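Local structure of succinylglutamate desuccinylase/aspartoacylase (Shewanella frigidimarina, 3LWU) at residues E66-G69 against N70-I73; N96-G99 against I100-S104. The protein binds a zinc ion and is probably a hydrolase acting on ester bonds, of the succinylglutamate desuccinylase/aspartoacylase family. All coordinates share one frame; numbering follows the deposited sequence.

Interaction 1 (E66-G69 against N70-I73); sequences EVQG and NAVI. With ZN (zinc ion), chain C.
The first turn of helix 68-80, which follows directly on the zinc-binding loop of this M14-type catalytic domain, is fastened by Asn70 to the backbone of Val67. Both nitrogens of Asn70 converge on Val67 O: the main-chain N makes the better bond, 3.0 Å long and with the donor standing above the carbonyl plane, whereas ND2 lies 3.0 Å from Val67 O in a bent, weak one (124° at the hydrogen). Setting CG beside its own backbone N (chi1 -61°) curls the amide back over the start of the turn, where ND2 has a further partner in Asn61 OD1 and OD1 accepts from Leu94 N. Without this amide, as with an alanine here, Leu94 N and Asn61 OD1 would probably lose their mate. Further along, Val72 N to Gln68 O (3.1 Å) and Ile73 N to Gly69 O (2.9 Å) are regular helical bonds. Gln68, bent at chi2, brings OE1 to 3.5 Å from Ala71 CB, and that same oxygen accepts from Asp270 N. On the loop side Glu66 grasps the zinc ion unevenly, with OE1 at 2.1 Å and OE2 at 2.6 Å from the metal; His63 and His192 are the other protein ligands. Both ends of the buried Asn70 amide are thus satisfied, while separate bonds, to the metal and from Thr193 N to OE1, fix the carboxylate of Glu66.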
# COMPACT_ATOMS: atom_id res chain seq x y z
N GLU A 66 9.96 -0.79 13.58
CA GLU A 66 10.59 -0.49 14.84
C GLU A 66 11.84 -1.32 15.01
O GLU A 66 11.87 -2.26 15.82
CB GLU A 66 9.56 -0.69 15.95
CG GLU A 66 8.37 0.25 15.80
CD GLU A 66 7.26 0.08 16.83
OE1 GLU A 66 7.49 -0.64 17.81
OE2 GLU A 66 6.12 0.64 16.62
N VAL A 67 12.87 -0.97 14.22
CA VAL A 67 14.04 -1.81 14.05
C VAL A 67 15.13 -1.62 15.11
O VAL A 67 15.98 -2.51 15.25
CB VAL A 67 14.67 -1.73 12.61
CG1 VAL A 67 13.69 -2.33 11.56
CG2 VAL A 67 15.09 -0.28 12.24
N GLN A 68 15.08 -0.53 15.92
CA GLN A 68 16.19 -0.23 16.86
C GLN A 68 16.40 -1.33 17.90
O GLN A 68 17.53 -1.57 18.31
CB GLN A 68 16.01 1.15 17.53
CG GLN A 68 17.04 1.58 18.62
CD GLN A 68 18.44 1.87 18.12
OE1 GLN A 68 18.87 1.44 17.01
NE2 GLN A 68 19.18 2.61 18.93
N GLY A 69 15.32 -2.01 18.28
CA GLY A 69 15.42 -3.15 19.21
C GLY A 69 16.40 -4.25 18.80
O GLY A 69 16.95 -4.94 19.66
N ASN A 70 16.59 -4.44 17.49
CA ASN A 70 17.58 -5.37 17.00
C ASN A 70 19.01 -4.93 17.35
O ASN A 70 19.85 -5.78 17.65
CB ASN A 70 17.44 -5.55 15.47
CG ASN A 70 16.09 -6.10 15.10
OD1 ASN A 70 15.71 -7.18 15.59
ND2 ASN A 70 15.28 -5.29 14.36
N ALA A 71 19.29 -3.63 17.25
CA ALA A 71 20.58 -3.07 17.63
C ALA A 71 20.77 -3.20 19.16
O ALA A 71 21.85 -3.50 19.63
CB ALA A 71 20.69 -1.60 17.20
N VAL A 72 19.70 -3.02 19.92
CA VAL A 72 19.75 -3.22 21.38
C VAL A 72 20.10 -4.68 21.74
O VAL A 72 21.00 -4.96 22.57
CB VAL A 72 18.47 -2.73 22.06
CG1 VAL A 72 18.46 -3.05 23.61
CG2 VAL A 72 18.33 -1.23 21.79
N ILE A 73 19.45 -5.62 21.07
CA ILE A 73 19.76 -7.02 21.27
C ILE A 73 21.21 -7.32 20.90
O ILE A 73 21.90 -8.05 21.60
CB ILE A 73 18.75 -7.92 20.54
CG1 ILE A 73 17.43 -7.86 21.32
CG2 ILE A 73 19.25 -9.34 20.44
CD1 ILE A 73 16.22 -8.58 20.71
ZN ZN C . 5.60 -0.94 18.58

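Interaction 2 (N96-G99 against I100-S104)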
# COMPACT_ATOMS: atom_id res chain seq x y z
N ASN A 96 9.02 -10.45 13.82
CA ASN A 96 7.89 -10.47 12.91
C ASN A 96 8.37 -10.30 11.49
O ASN A 96 8.23 -9.22 10.89
CB ASN A 96 6.87 -9.39 13.30
CG ASN A 96 5.64 -9.39 12.37
OD1 ASN A 96 5.54 -10.27 11.50
ND2 ASN A 96 4.70 -8.43 12.56
N PRO A 97 8.95 -11.37 10.91
CA PRO A 97 9.53 -11.22 9.57
C PRO A 97 8.55 -10.71 8.53
O PRO A 97 8.93 -9.91 7.65
CB PRO A 97 10.08 -12.62 9.26
CG PRO A 97 9.41 -13.52 10.24
CD PRO A 97 9.20 -12.70 11.47
N LEU A 98 7.27 -11.10 8.64
CA LEU A 98 6.27 -10.63 7.64
C LEU A 98 6.17 -9.12 7.69
O LEU A 98 6.25 -8.46 6.66
CB LEU A 98 4.88 -11.27 7.88
CG LEU A 98 3.70 -10.90 6.98
CD1 LEU A 98 3.91 -11.07 5.48
CD2 LEU A 98 2.52 -11.78 7.43
N GLY A 99 6.04 -8.57 8.89
CA GLY A 99 5.93 -7.13 9.06
C GLY A 99 7.23 -6.40 8.70
O GLY A 99 7.20 -5.34 8.10
N ILE A 100 8.36 -6.96 9.08
CA ILE A 100 9.67 -6.30 8.88
C ILE A 100 9.97 -6.16 7.40
O ILE A 100 10.57 -5.16 6.98
CB ILE A 100 10.79 -7.14 9.55
CG1 ILE A 100 10.68 -7.05 11.07
CG2 ILE A 100 12.24 -6.74 9.07
CD1 ILE A 100 11.30 -8.25 11.83
N ASN A 101 9.57 -7.18 6.64
CA ASN A 101 9.82 -7.24 5.20
C ASN A 101 8.74 -6.56 4.34
O ASN A 101 8.81 -6.59 3.12
CB ASN A 101 10.04 -8.71 4.75
CG ASN A 101 11.30 -9.30 5.36
OD1 ASN A 101 12.30 -8.59 5.48
ND2 ASN A 101 11.25 -10.59 5.77
N GLN A 102 7.76 -5.94 4.97
CA GLN A 102 6.67 -5.33 4.23
C GLN A 102 6.96 -3.86 3.88
O GLN A 102 6.88 -2.97 4.75
CB GLN A 102 5.39 -5.44 5.04
CG GLN A 102 4.12 -5.03 4.31
CD GLN A 102 3.66 -6.06 3.30
OE1 GLN A 102 4.10 -7.23 3.33
NE2 GLN A 102 2.74 -5.65 2.43
N LYS A 103 7.30 -3.61 2.62
CA LYS A 103 7.61 -2.23 2.19
C LYS A 103 6.43 -1.60 1.46
O LYS A 103 5.62 -2.30 0.83
CB LYS A 103 8.85 -2.17 1.29
CG LYS A 103 10.20 -2.26 2.04
CD LYS A 103 10.50 -0.96 2.78
CE LYS A 103 11.90 -0.91 3.35
NZ LYS A 103 12.00 -1.53 4.65
N SER A 104 6.30 -0.28 1.58
CA SER A 104 5.34 0.52 0.80
C SER A 104 6.01 1.85 0.55
O SER A 104 6.18 2.64 1.47
CB SER A 104 4.03 0.69 1.57
OG SER A 104 3.05 1.36 0.78
O HOH W 1 6.30 -8.69 3.96
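Ile100 lays its CG1-CD1 branch against the main-chain carbonyl of Asn96, CG1 reaching 3.3 Å from Asn96 O, while the backbone N of Ile100 bonds that same oxygen at 2.9 Å, nearly along the C=O axis. The side chain of Asn96 extends from the other side of its backbone: with CG anti to the main-chain N (chi1 -179°), OD1 receives Gly99 N at 3.2 Å. The N-H points almost straight at the oxygen (168°) yet approaches from above the amide plane. This is an N-cap, and it opens the short helix 97-100; ND2 of the capping amide is held in turn by Val62 O. A side chain on Gly99 would run into Asn96 ND2, so the lack of one lets the amide lie close over the turn. One residue on, Asn101 N bonds Pro97 O at 3.0 Å, and the amide of Asn101 folds back beside that carbonyl before its ND2 donates to Thr35 OG1 of the third subunit. Gln102 turns the other way. Its CB packs 3.5 Å from Leu98 O, and the bend at chi2 (75°) swings OE1 round to a water that donates to both Leu98 O and Gln102 OE1, each at 2.7 Å. Gln102 N meanwhile reaches Gly99 O, coming in from above the carbonyl plane, as the chain leaves the helix toward Lys103.

How the interactions relate
Interaction 1 closes before interaction 2 opens along the chain, and their centres lie 15 Å apart; the nearest atoms come to about 5 Å without touching. Residues just before His63 link them: Asn61 bonds Asn70 and also packs against Ile100, while the neighbouring Val62 holds the amide of Asn96. Interaction 1 supplies a metal ligand itself. Interaction 2 stands further back, the side chain of Asn96 being about 6 Å from that of His63 and about 10 Å from the zinc ion. Both border the second subunit, interaction 1 through Val67, next in sequence to the metal ligand Glu66, with Asn70 and Ala71, and 100-104 through Lys103 and Ser104.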